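Local coordinates for protein putative hexulose 6 phosphate synthase (PDB 3F4W) that is probably an enzyme of the orotidine 5'-phosphate decarboxylase / HUMPS family, built as a closed eight-stranded TIM barrel and assembled as a dimer, at residues M1-A6 / P181-G187; K61-G65 / V86-T91; Q105-I111 / A128-H134; V173-L178 / V206-H210. One frame throughout, in Å; residues are numbered along the deposited sequence.

In the fold
Interactions 1 and 3 are neighbouring-strand pairs in the wall of one parallel barrel, both buried and joined by ladders of backbone hydrogen bonds; interaction 3 adds a side-chain bond between Asp-109 and His-134, for which interaction 1 has no counterpart. They meet inside the barrel, where Val-183 packs on Met-130. Interaction 1 closes the barrel between its first and last strands. Interaction 2 sits where strand 55-62 ends, buried against the second subunit, and leans on one short hydroxyl bond and a water. Interaction 4 lies on the outer layer, partly buried, without a hydrogen bond across it, made of aliphatic packing and a CH-pi contact to His-210, and reaches interaction 1 through Leu-207 and Met-1.

Interaction 1 (M1-A6 / P181-G187); sequences MKLQLA and PDVVIVG
Met-1 lies across Pro-181 and ends beside its ring: the chain turns at chi3 (67°), bringing CE to 4.0 Å from Pro-181 CD, while SD touches CG2 of Val-184. One residue on, the ladder begins. Lys-2 N donates to Asp-182 O at 2.9 Å, and Lys-2 O receives Val-184 N in a nearly linear bond. The side chain of Lys-2 gives only its CB to Val-183; its extended chain carries NZ off to a salt bridge with Glu-55. Leu-3 sits on the face shared with Val-184, Leu-5 and Val-186, with CD1 reaching CG2 of Val-186 at 4.1 Å. Helix 196-209 packs on this face through Leu-207 and Ile-203. Gln-4 uses both backbone polar atoms, N to Val-184 O and O from Val-186 N (2.8 Å). Its side chain, on the other face, runs alongside Ile-185 in the same direction, CD lying 3.7 Å from Ile-185 CG1, while CB rests on Val-183 CG1. With CG anti to the backbone N (chi1 172°) and the chain extended, the amide stands up from the sheet and NE2 bonds to Glu-30 on the next strand. Leu-5 brings its CA to 3.2 Å from Val-186 O in a CA-H...O contact, and CD1 also touches that oxygen. Ala-6 N closes the ladder on Val-186 O, its methyl beside Gly-187, which is the N-cap of the following helix and binds a malonate ion weakly through N. This in-register parallel pairing of first and last strands is what closes a TIM barrel.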
loop_
_atom_site.group_PDB
_atom_site.type_symbol
_atom_site.label_atom_id
_atom_site.label_comp_id
_atom_site.label_asym_id
_atom_site.label_seq_id
_atom_site.Cartn_x
_atom_site.Cartn_y
_atom_site.Cartn_z
ATOM N N MET A 1 8.270 19.654 18.240
ATOM C CA MET A 1 8.051 18.686 17.176
ATOM C C MET A 1 8.508 17.293 17.584
ATOM O O MET A 1 9.528 17.132 18.252
ATOM C CB MET A 1 8.753 19.127 15.890
ATOM C CG MET A 1 10.228 19.422 16.051
ATOM S SD MET A 1 10.884 20.343 14.647
ATOM C CE MET A 1 10.041 21.918 14.828
ATOM N N LYS A 2 7.743 16.291 17.164
ATOM C CA LYS A 2 7.976 14.909 17.559
ATOM C C LYS A 2 8.966 14.205 16.643
ATOM O O LYS A 2 9.066 14.527 15.463
ATOM C CB LYS A 2 6.658 14.135 17.541
ATOM C CG LYS A 2 5.602 14.647 18.504
ATOM C CD LYS A 2 4.353 13.787 18.415
ATOM C CE LYS A 2 3.322 14.165 19.465
ATOM N NZ LYS A 2 2.065 13.375 19.294
ATOM N N LEU A 3 9.690 13.237 17.194
ATOM C CA LEU A 3 10.545 12.373 16.389
ATOM C C LEU A 3 9.855 11.043 16.113
ATOM O O LEU A 3 9.584 10.268 17.028
ATOM C CB LEU A 3 11.894 12.137 17.071
ATOM C CG LEU A 3 12.808 11.117 16.386
ATOM C CD1 LEU A 3 12.997 11.457 14.912
ATOM C CD2 LEU A 3 14.155 11.023 17.094
ATOM N N GLN A 4 9.569 10.785 14.842
ATOM C CA GLN A 4 8.972 9.521 14.431
ATOM C C GLN A 4 10.051 8.658 13.786
ATOM O O GLN A 4 10.764 9.113 12.893
ATOM C CB GLN A 4 7.822 9.779 13.454
ATOM C CG GLN A 4 7.249 8.538 12.799
ATOM C CD GLN A 4 5.956 8.831 12.054
ATOM O OE1 GLN A 4 5.120 9.601 12.527
ATOM N NE2 GLN A 4 5.786 8.216 10.888
ATOM N N LEU A 5 10.180 7.420 14.259
ATOM C CA LEU A 5 11.201 6.500 13.766
ATOM C C LEU A 5 10.620 5.413 12.862
ATOM O O LEU A 5 9.867 4.552 13.318
ATOM C CB LEU A 5 11.938 5.844 14.934
ATOM C CG LEU A 5 12.959 4.766 14.565
ATOM C CD1 LEU A 5 14.162 5.376 13.863
ATOM C CD2 LEU A 5 13.397 4.008 15.801
ATOM N N ALA A 6 10.987 5.444 11.586
ATOM C CA ALA A 6 10.518 4.433 10.640
ATOM C C ALA A 6 11.314 3.129 10.728
ATOM O O ALA A 6 12.514 3.102 10.457
ATOM C CB ALA A 6 10.549 4.980 9.211
ATOM N N PRO A 181 7.928 21.874 11.183
ATOM C CA PRO A 181 6.942 20.799 11.035
ATOM C C PRO A 181 6.515 20.336 12.422
ATOM O O PRO A 181 7.201 20.638 13.396
ATOM C CB PRO A 181 7.731 19.677 10.347
ATOM C CG PRO A 181 9.115 20.231 10.077
ATOM C CD PRO A 181 9.303 21.396 10.974
ATOM N N ASP A 182 5.407 19.612 12.512
ATOM C CA ASP A 182 4.967 19.064 13.790
ATOM C C ASP A 182 5.643 17.726 14.075
ATOM O O ASP A 182 5.899 17.378 15.229
ATOM C CB ASP A 182 3.447 18.926 13.812
ATOM C CG ASP A 182 2.749 20.253 13.635
ATOM O OD1 ASP A 182 2.704 21.034 14.607
ATOM O OD2 ASP A 182 2.245 20.522 12.521
ATOM N N VAL A 183 5.942 16.982 13.017
ATOM C CA VAL A 183 6.612 15.696 13.165
ATOM C C VAL A 183 7.737 15.558 12.152
ATOM O O VAL A 183 7.554 15.822 10.962
ATOM C CB VAL A 183 5.628 14.513 13.001
ATOM C CG1 VAL A 183 6.371 13.174 13.084
ATOM C CG2 VAL A 183 4.527 14.584 14.053
ATOM N N VAL A 184 8.905 15.162 12.636
ATOM C CA VAL A 184 10.023 14.837 11.768
ATOM C C VAL A 184 10.205 13.322 11.772
ATOM O O VAL A 184 10.342 12.705 12.831
ATOM C CB VAL A 184 11.312 15.535 12.229
ATOM C CG1 VAL A 184 12.495 15.055 11.411
ATOM C CG2 VAL A 184 11.156 17.046 12.120
ATOM N N ILE A 185 10.176 12.725 10.583
ATOM C CA ILE A 185 10.278 11.277 10.432
ATOM C C ILE A 185 11.682 10.883 9.979
ATOM O O ILE A 185 12.210 11.434 9.013
ATOM C CB ILE A 185 9.237 10.747 9.410
ATOM C CG1 ILE A 185 7.815 11.086 9.866
ATOM C CG2 ILE A 185 9.393 9.250 9.216
ATOM C CD1 ILE A 185 6.783 11.092 8.746
ATOM N N VAL A 186 12.286 9.936 10.686
ATOM C CA VAL A 186 13.625 9.465 10.360
ATOM C C VAL A 186 13.634 7.946 10.373
ATOM O O VAL A 186 12.996 7.320 11.221
ATOM C CB VAL A 186 14.678 10.005 11.355
ATOM C CG1 VAL A 186 16.028 9.341 11.124
ATOM C CG2 VAL A 186 14.802 11.515 11.225
ATOM N N GLY A 187 14.342 7.353 9.421
ATOM C CA GLY A 187 14.429 5.910 9.342
ATOM C C GLY A 187 15.870 5.467 9.213
ATOM O O GLY A 187 16.546 5.227 10.214
#

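Interaction 2 (K61-G65 / V86-T91); sequences KIMDG and VTDVLT
Thr-87 donates its hydroxyl to the backbone carbonyl of Met-63, with OG1 only 2.6 Å from Met-63 O. The hydroxyl comes in from above the plane of the carbonyl, 36° off it. What places it there is the Thr-87 torsion: OG1 stands opposite the backbone N (chi1 -162°), while CB points at the other segment. The same carbonyl oxygen takes a second donor, a water that gives one proton to Met-63 O at 3.2 Å and the other to Thr-91 OG1 at 2.8 Å, so the two threonines grip one oxygen, directly and through solvent.

Nonpolar contacts surround this point. Met-63 starts out pointing away from 86-91, yet the bend at chi2 (70°) brings its thioether back past Thr-87, the two side chains running in opposite directions with SD 3.6 Å from Thr-87 CB. SD also reaches Val-86 CG2 at 4.3 Å. Farther along, Ile-62 CG2 meets the methyl of Thr-91.

A capping bond starts the helix of the second segment: Asp-88 is the N-cap of helix 89-102, and its OD2 accepts from Leu-90 N through the anti lone pair at 2.9 Å. Asp-64 accepts from the backbone N of Thr-137 and Asp-138 of the second subunit, Thr-91 OG1 hydrogen-bonds Asp-138 of that subunit, and Asp-88 forms a salt bridge with its Arg-144.

The contact thus joins the loop after strand 55-62 to the start of helix 89-102, with Ile-62 tucked among strand 80-84, helix 66-75 and Cys-95, at the dimer interface.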
loop_
_atom_site.group_PDB
_atom_site.type_symbol
_atom_site.label_atom_id
_atom_site.label_comp_id
_atom_site.label_asym_id
_atom_site.label_seq_id
_atom_site.Cartn_x
_atom_site.Cartn_y
_atom_site.Cartn_z
ATOM N N LYS A 61 0.030 2.740 4.211
ATOM C CA LYS A 61 -0.094 3.420 2.921
ATOM C C LYS A 61 -1.353 2.956 2.194
ATOM O O LYS A 61 -1.307 2.553 1.027
ATOM C CB LYS A 61 1.142 3.180 2.048
ATOM C CG LYS A 61 2.363 3.998 2.441
ATOM C CD LYS A 61 3.482 3.815 1.424
ATOM C CE LYS A 61 4.726 4.598 1.811
ATOM N NZ LYS A 61 5.434 3.969 2.955
ATOM N N ILE A 62 -2.474 3.022 2.900
ATOM C CA ILE A 62 -3.757 2.566 2.387
ATOM C C ILE A 62 -4.154 3.238 1.071
ATOM O O ILE A 62 -4.037 4.455 0.914
ATOM C CB ILE A 62 -4.862 2.781 3.436
ATOM C CG1 ILE A 62 -4.580 1.924 4.673
ATOM C CG2 ILE A 62 -6.223 2.431 2.863
ATOM C CD1 ILE A 62 -5.517 2.194 5.832
ATOM N N MET A 63 -4.621 2.427 0.126
ATOM C CA MET A 63 -5.012 2.915 -1.190
ATOM C C MET A 63 -6.470 2.568 -1.467
ATOM O O MET A 63 -7.110 3.165 -2.330
ATOM C CB MET A 63 -4.124 2.288 -2.267
ATOM C CG MET A 63 -4.339 2.846 -3.668
ATOM S SD MET A 63 -3.739 4.541 -3.805
ATOM C CE MET A 63 -4.272 5.005 -5.456
ATOM N N ASP A 64 -6.990 1.598 -0.725
ATOM C CA ASP A 64 -8.348 1.115 -0.933
ATOM C C ASP A 64 -8.813 0.380 0.313
ATOM O O ASP A 64 -8.008 0.066 1.191
ATOM C CB ASP A 64 -8.410 0.193 -2.160
ATOM C CG ASP A 64 -9.839 -0.131 -2.582
ATOM O OD1 ASP A 64 -10.050 -1.154 -3.272
ATOM O OD2 ASP A 64 -10.754 0.636 -2.221
ATOM N N GLY A 65 -10.111 0.105 0.387
ATOM C CA GLY A 65 -10.682 -0.594 1.523
ATOM C C GLY A 65 -10.365 0.148 2.802
ATOM O O GLY A 65 -9.995 -0.454 3.809
ATOM N N VAL A 86 -2.730 10.242 -2.811
ATOM C CA VAL A 86 -3.074 10.046 -4.216
ATOM C C VAL A 86 -4.325 9.193 -4.400
ATOM O O VAL A 86 -4.821 9.056 -5.514
ATOM C CB VAL A 86 -1.908 9.428 -5.029
ATOM C CG1 VAL A 86 -0.770 10.426 -5.167
ATOM C CG2 VAL A 86 -1.426 8.140 -4.391
ATOM N N THR A 87 -4.835 8.621 -3.312
ATOM C CA THR A 87 -6.031 7.790 -3.405
ATOM C C THR A 87 -7.305 8.631 -3.441
ATOM O O THR A 87 -7.268 9.847 -3.262
ATOM C CB THR A 87 -6.127 6.761 -2.260
ATOM O OG1 THR A 87 -7.059 5.734 -2.625
ATOM C CG2 THR A 87 -6.589 7.422 -0.967
ATOM N N ASP A 88 -8.434 7.971 -3.670
ATOM C CA ASP A 88 -9.716 8.658 -3.782
ATOM C C ASP A 88 -10.119 9.267 -2.443
ATOM O O ASP A 88 -9.824 8.710 -1.382
ATOM C CB ASP A 88 -10.788 7.679 -4.274
ATOM C CG ASP A 88 -12.028 8.377 -4.800
ATOM O OD1 ASP A 88 -12.272 8.313 -6.027
ATOM O OD2 ASP A 88 -12.758 8.990 -3.992
ATOM N N VAL A 89 -10.789 10.415 -2.488
ATOM C CA VAL A 89 -11.253 11.060 -1.262
ATOM C C VAL A 89 -12.185 10.161 -0.448
ATOM O O VAL A 89 -12.214 10.248 0.780
ATOM C CB VAL A 89 -11.941 12.414 -1.539
ATOM C CG1 VAL A 89 -10.928 13.412 -2.016
ATOM C CG2 VAL A 89 -13.048 12.255 -2.569
ATOM N N LEU A 90 -12.943 9.310 -1.135
ATOM C CA LEU A 90 -13.798 8.315 -0.486
ATOM C C LEU A 90 -12.999 7.458 0.489
ATOM O O LEU A 90 -13.429 7.203 1.615
ATOM C CB LEU A 90 -14.424 7.395 -1.542
ATOM C CG LEU A 90 -15.804 7.703 -2.131
ATOM C CD1 LEU A 90 -16.198 9.141 -1.913
ATOM C CD2 LEU A 90 -15.852 7.326 -3.614
ATOM N N THR A 91 -11.840 6.997 0.033
ATOM C CA THR A 91 -10.974 6.149 0.844
ATOM C C THR A 91 -10.374 6.926 2.013
ATOM O O THR A 91 -10.320 6.433 3.137
ATOM C CB THR A 91 -9.855 5.526 -0.016
ATOM O OG1 THR A 91 -10.439 4.650 -0.985
ATOM C CG2 THR A 91 -8.881 4.742 0.841
HETATM O O HOH W 1 -9.655 4.510 -3.717
#

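Interaction 3 (Q105-I111 / A128-H134); sequences QVVVDMI and ADMLAVH
His-134 gives ND1 to Asp-109 OD1 at 2.8 Å, a bond made at the edge of the ring, close to its plane, and received on the syn side of the carboxylate. Ring and carboxylate planes stand 33° apart. In Asp-109, CG lies trans to N (chi1 -177°), carrying the carboxylate toward the histidine. The other oxygen, OD2, accepts from Ile-111 N at 2.9 Å in an Asx turn, so both oxygens have a donor and the group's rotation is fixed. The imidazole's far nitrogen, NE2, is hydrogen-bonded to a malonate ion, probably from the crystallisation liquor, at the C-terminal strand ends where TIM barrels carry their active sites.

Behind this pair, along the strands, runs the backbone ladder: Val-108 N to Met-130 O, Ala-132 N to Val-108 O, and Met-110 N to Ala-132 O at 2.8 Å. Strands 105-109 and 130-134 with helix 116-126 between them form a beta-alpha-beta unit, the strands parallel with the twist usual in a barrel.

On the face with Asp-109, Val-107 puts CG1 against the Ala-132 methyl and CG2 3.7 Å from Met-130 SD. On the other, Val-108 and Leu-131 lie side by side, CB to CD2 3.7 Å, beneath helices 116-126 and 147-156. At the start of the strands, Gln-105 curls at chi2 (79°) to give NE2 to Val-106 O, while a water bridges Gln-105 OE1 and Asp-129 OD2.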
loop_
_atom_site.group_PDB
_atom_site.type_symbol
_atom_site.label_atom_id
_atom_site.label_comp_id
_atom_site.label_asym_id
_atom_site.label_seq_id
_atom_site.Cartn_x
_atom_site.Cartn_y
_atom_site.Cartn_z
ATOM N N GLN A 105 -5.948 8.518 14.899
ATOM C CA GLN A 105 -5.566 9.517 13.902
ATOM C C GLN A 105 -5.076 8.940 12.579
ATOM O O GLN A 105 -4.282 8.002 12.545
ATOM C CB GLN A 105 -4.495 10.449 14.480
ATOM C CG GLN A 105 -3.962 11.488 13.497
ATOM C CD GLN A 105 -4.899 12.667 13.322
ATOM O OE1 GLN A 105 -5.405 13.222 14.297
ATOM N NE2 GLN A 105 -5.134 13.057 12.074
ATOM N N VAL A 106 -5.557 9.529 11.493
ATOM C CA VAL A 106 -5.086 9.206 10.156
ATOM C C VAL A 106 -4.045 10.229 9.694
ATOM O O VAL A 106 -4.201 11.434 9.897
ATOM C CB VAL A 106 -6.252 9.173 9.150
ATOM C CG1 VAL A 106 -5.735 9.303 7.712
ATOM C CG2 VAL A 106 -7.076 7.900 9.330
ATOM N N VAL A 107 -2.974 9.733 9.088
ATOM C CA VAL A 107 -1.963 10.589 8.488
ATOM C C VAL A 107 -2.003 10.393 6.978
ATOM O O VAL A 107 -1.853 9.273 6.489
ATOM C CB VAL A 107 -0.554 10.230 8.996
ATOM C CG1 VAL A 107 0.493 11.018 8.229
ATOM C CG2 VAL A 107 -0.445 10.488 10.496
ATOM N N VAL A 108 -2.225 11.471 6.232
ATOM C CA VAL A 108 -2.261 11.366 4.779
ATOM C C VAL A 108 -0.852 11.545 4.228
ATOM O O VAL A 108 -0.271 12.625 4.330
ATOM C CB VAL A 108 -3.197 12.408 4.143
ATOM C CG1 VAL A 108 -3.319 12.157 2.642
ATOM C CG2 VAL A 108 -4.564 12.369 4.797
ATOM N N ASP A 109 -0.298 10.473 3.670
ATOM C CA ASP A 109 1.051 10.501 3.113
ATOM C C ASP A 109 0.996 11.022 1.688
ATOM O O ASP A 109 0.400 10.397 0.810
ATOM C CB ASP A 109 1.668 9.102 3.150
ATOM C CG ASP A 109 3.107 9.077 2.659
ATOM O OD1 ASP A 109 3.838 8.137 3.024
ATOM O OD2 ASP A 109 3.516 9.983 1.909
ATOM N N MET A 110 1.632 12.167 1.464
ATOM C CA MET A 110 1.516 12.885 0.201
ATOM C C MET A 110 2.567 12.475 -0.820
ATOM O O MET A 110 2.824 13.203 -1.775
ATOM C CB MET A 110 1.614 14.390 0.455
ATOM C CG MET A 110 0.592 14.893 1.450
ATOM S SD MET A 110 -1.076 14.763 0.797
ATOM C CE MET A 110 -1.020 16.022 -0.468
ATOM N N ILE A 111 3.172 11.310 -0.623
ATOM C CA ILE A 111 4.179 10.831 -1.560
ATOM C C ILE A 111 3.618 10.760 -2.986
ATOM O O ILE A 111 2.501 10.291 -3.202
ATOM C CB ILE A 111 4.761 9.465 -1.123
ATOM C CG1 ILE A 111 5.847 9.000 -2.098
ATOM C CG2 ILE A 111 3.660 8.416 -0.994
ATOM C CD1 ILE A 111 6.450 7.661 -1.730
ATOM N N ALA A 128 -9.229 16.046 6.237
ATOM C CA ALA A 128 -7.891 15.582 6.590
ATOM C C ALA A 128 -7.202 16.547 7.548
ATOM O O ALA A 128 -7.135 17.752 7.302
ATOM C CB ALA A 128 -7.044 15.349 5.346
ATOM N N ASP A 129 -6.668 15.983 8.625
ATOM C CA ASP A 129 -6.247 16.718 9.806
ATOM C C ASP A 129 -4.729 16.716 9.946
ATOM O O ASP A 129 -4.157 17.553 10.644
ATOM C CB ASP A 129 -6.854 16.030 11.033
ATOM C CG ASP A 129 -7.258 17.002 12.105
ATOM O OD1 ASP A 129 -6.620 18.069 12.211
ATOM O OD2 ASP A 129 -8.217 16.700 12.845
ATOM N N MET A 130 -4.084 15.756 9.294
ATOM C CA MET A 130 -2.645 15.576 9.421
ATOM C C MET A 130 -2.072 15.057 8.116
ATOM O O MET A 130 -2.517 14.029 7.600
ATOM C CB MET A 130 -2.340 14.595 10.549
ATOM C CG MET A 130 -0.862 14.390 10.830
ATOM S SD MET A 130 -0.609 13.658 12.460
ATOM C CE MET A 130 1.179 13.560 12.508
ATOM N N LEU A 131 -1.083 15.768 7.587
ATOM C CA LEU A 131 -0.517 15.446 6.285
ATOM C C LEU A 131 0.988 15.294 6.411
ATOM O O LEU A 131 1.635 16.031 7.153
ATOM C CB LEU A 131 -0.831 16.553 5.274
ATOM C CG LEU A 131 -2.264 17.094 5.243
ATOM C CD1 LEU A 131 -2.350 18.361 4.393
ATOM C CD2 LEU A 131 -3.250 16.029 4.754
ATOM N N ALA A 132 1.544 14.344 5.674
ATOM C CA ALA A 132 2.976 14.109 5.701
ATOM C C ALA A 132 3.527 14.324 4.310
ATOM O O ALA A 132 3.109 13.649 3.371
ATOM C CB ALA A 132 3.270 12.689 6.163
ATOM N N VAL A 133 4.450 15.266 4.161
ATOM C CA VAL A 133 5.168 15.359 2.902
ATOM C C VAL A 133 6.230 14.275 2.952
ATOM O O VAL A 133 6.850 14.050 3.992
ATOM C CB VAL A 133 5.798 16.756 2.652
ATOM C CG1 VAL A 133 5.148 17.810 3.535
ATOM C CG2 VAL A 133 7.299 16.721 2.853
ATOM N N HIS A 134 6.418 13.584 1.838
ATOM C CA HIS A 134 7.239 12.387 1.832
ATOM C C HIS A 134 7.895 12.141 0.482
ATOM O O HIS A 134 7.220 11.885 -0.512
ATOM C CB HIS A 134 6.381 11.180 2.221
ATOM C CG HIS A 134 7.168 9.939 2.492
ATOM N ND1 HIS A 134 6.577 8.702 2.631
ATOM C CD2 HIS A 134 8.499 9.740 2.643
ATOM C CE1 HIS A 134 7.509 7.795 2.866
ATOM N NE2 HIS A 134 8.684 8.400 2.876
HETATM O O HOH W 2 -7.806 14.737 14.781
HETATM O O HOH W 3 -5.799 13.383 8.417
HETATM O O HOH W 4 5.209 14.579 -0.583
#

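Interaction 4 (V173-L178 / V206-H210); sequences VKDYAL and VLLQH
His-210 lays its imidazole against helix 173-177, one face turned to the methyl of Ala-177 in a CH-pi contact: CB lies 4.2 Å from the ring centroid and 27° off the normal. Leu-178 brings CD2 against CE1 of the same ring, and Lys-174 reaches NE2 with its CG at 3.9 Å, its side chain crossing the histidine at about a right angle before running on, extended. His-210 is poorly ordered, so the fine detail at this end deserves caution.

Val-206 fills the middle. A chi1 of 173° swings CG1 away from the backbone N, and this methyl meets the CA of Lys-174 at 3.8 Å and Ala-177 CB at 4.0 Å, while CG2 meets Val-173 CG1 at 3.8 Å, the two valines approaching tip to tip. Here two helices of the outer layer of the TIM barrel pack together: 173-177, which precedes strand 183-186, and the C-terminal helix 196-209.

Ala-177 points its methyl into the interface, where CB touches Val-206, His-210 and, more distantly, Leu-207. Leu-207 CD2 also meets Val-173 CG2 at 3.7 Å, and on the barrel side both Ala-177 and Leu-207 touch Met-1.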
loop_
_atom_site.group_PDB
_atom_site.type_symbol
_atom_site.label_atom_id
_atom_site.label_comp_id
_atom_site.label_asym_id
_atom_site.label_seq_id
_atom_site.Cartn_x
_atom_site.Cartn_y
_atom_site.Cartn_z
ATOM N N VAL A 173 18.771 17.541 9.630
ATOM C CA VAL A 173 17.556 17.728 10.416
ATOM C C VAL A 173 17.292 19.198 10.763
ATOM O O VAL A 173 16.140 19.633 10.820
ATOM C CB VAL A 173 17.559 16.863 11.701
ATOM C CG1 VAL A 173 18.781 17.171 12.559
ATOM C CG2 VAL A 173 16.269 17.072 12.485
ATOM N N LYS A 174 18.350 19.973 10.979
ATOM C CA LYS A 174 18.159 21.378 11.325
ATOM C C LYS A 174 17.452 22.172 10.220
ATOM O O LYS A 174 16.605 23.021 10.502
ATOM C CB LYS A 174 19.483 22.045 11.699
ATOM C CG LYS A 174 19.307 23.431 12.301
ATOM C CD LYS A 174 20.635 24.156 12.410
ATOM C CE LYS A 174 20.446 25.588 12.869
ATOM N NZ LYS A 174 21.726 26.352 12.804
ATOM N N ASP A 175 17.803 21.900 8.968
ATOM C CA ASP A 175 17.144 22.550 7.833
ATOM C C ASP A 175 15.631 22.421 7.949
ATOM O O ASP A 175 14.891 23.366 7.684
ATOM C CB ASP A 175 17.600 21.929 6.512
ATOM C CG ASP A 175 19.084 22.116 6.256
ATOM O OD1 ASP A 175 19.630 21.431 5.364
ATOM O OD2 ASP A 175 19.706 22.949 6.948
ATOM N N TYR A 176 15.180 21.238 8.347
ATOM C CA TYR A 176 13.756 20.938 8.423
ATOM C C TYR A 176 13.118 21.491 9.684
ATOM O O TYR A 176 12.010 22.024 9.641
ATOM C CB TYR A 176 13.529 19.427 8.322
ATOM C CG TYR A 176 13.886 18.893 6.956
ATOM C CD1 TYR A 176 12.952 18.890 5.924
ATOM C CD2 TYR A 176 15.166 18.428 6.686
ATOM C CE1 TYR A 176 13.280 18.420 4.667
ATOM C CE2 TYR A 176 15.504 17.958 5.431
ATOM C CZ TYR A 176 14.556 17.956 4.425
ATOM O OH TYR A 176 14.891 17.492 3.175
ATOM N N ALA A 177 13.821 21.360 10.804
ATOM C CA ALA A 177 13.305 21.816 12.085
ATOM C C ALA A 177 13.003 23.309 12.041
ATOM O O ALA A 177 11.984 23.763 12.567
ATOM C CB ALA A 177 14.297 21.505 13.197
ATOM N N LEU A 178 13.894 24.065 11.407
ATOM C CA LEU A 178 13.743 25.516 11.291
ATOM C C LEU A 178 12.433 25.923 10.634
ATOM O O LEU A 178 11.926 27.016 10.880
ATOM C CB LEU A 178 14.910 26.123 10.510
ATOM C CG LEU A 178 16.218 26.321 11.279
ATOM C CD1 LEU A 178 17.392 26.510 10.328
ATOM C CD2 LEU A 178 16.098 27.498 12.237
ATOM N N VAL A 206 18.101 18.360 18.196
ATOM C CA VAL A 206 17.777 19.462 17.301
ATOM C C VAL A 206 16.296 19.798 17.382
ATOM O O VAL A 206 15.921 20.971 17.440
ATOM C CB VAL A 206 18.167 19.150 15.849
ATOM C CG1 VAL A 206 17.672 20.246 14.916
ATOM C CG2 VAL A 206 19.676 18.987 15.738
ATOM N N LEU A 207 15.454 18.770 17.397
ATOM C CA LEU A 207 14.012 18.979 17.480
ATOM C C LEU A 207 13.626 19.692 18.775
ATOM O O LEU A 207 12.719 20.526 18.787
ATOM C CB LEU A 207 13.261 17.652 17.360
ATOM C CG LEU A 207 13.583 16.811 16.121
ATOM C CD1 LEU A 207 12.671 15.601 16.035
ATOM C CD2 LEU A 207 13.469 17.657 14.860
ATOM N N LEU A 208 14.321 19.367 19.861
ATOM C CA LEU A 208 14.064 20.017 21.143
ATOM C C LEU A 208 14.613 21.439 21.178
ATOM O O LEU A 208 14.071 22.305 21.866
ATOM C CB LEU A 208 14.658 19.203 22.296
ATOM C CG LEU A 208 13.910 17.926 22.669
ATOM C CD1 LEU A 208 14.620 17.220 23.810
ATOM C CD2 LEU A 208 12.473 18.252 23.047
ATOM N N GLN A 209 15.694 21.672 20.442
ATOM C CA GLN A 209 16.344 22.979 20.432
ATOM C C GLN A 209 15.522 23.996 19.646
ATOM O O GLN A 209 15.785 25.197 19.697
ATOM C CB GLN A 209 17.774 22.871 19.891
ATOM C CG GLN A 209 18.750 22.250 20.892
ATOM C CD GLN A 209 20.135 22.012 20.320
ATOM O OE1 GLN A 209 20.312 21.938 19.103
ATOM N NE2 GLN A 209 21.130 21.886 21.202
ATOM N N HIS A 210 14.517 23.504 18.930
ATOM C CA HIS A 210 13.599 24.367 18.197
ATOM C C HIS A 210 12.200 24.298 18.794
ATOM O O HIS A 210 11.355 23.520 18.353
ATOM C CB HIS A 210 13.582 24.008 16.712
ATOM C CG HIS A 210 14.863 24.326 16.007
ATOM N ND1 HIS A 210 15.078 25.523 15.358
ATOM C CD2 HIS A 210 16.004 23.613 15.866
ATOM C CE1 HIS A 210 16.291 25.529 14.840
ATOM N NE2 HIS A 210 16.876 24.381 15.134
#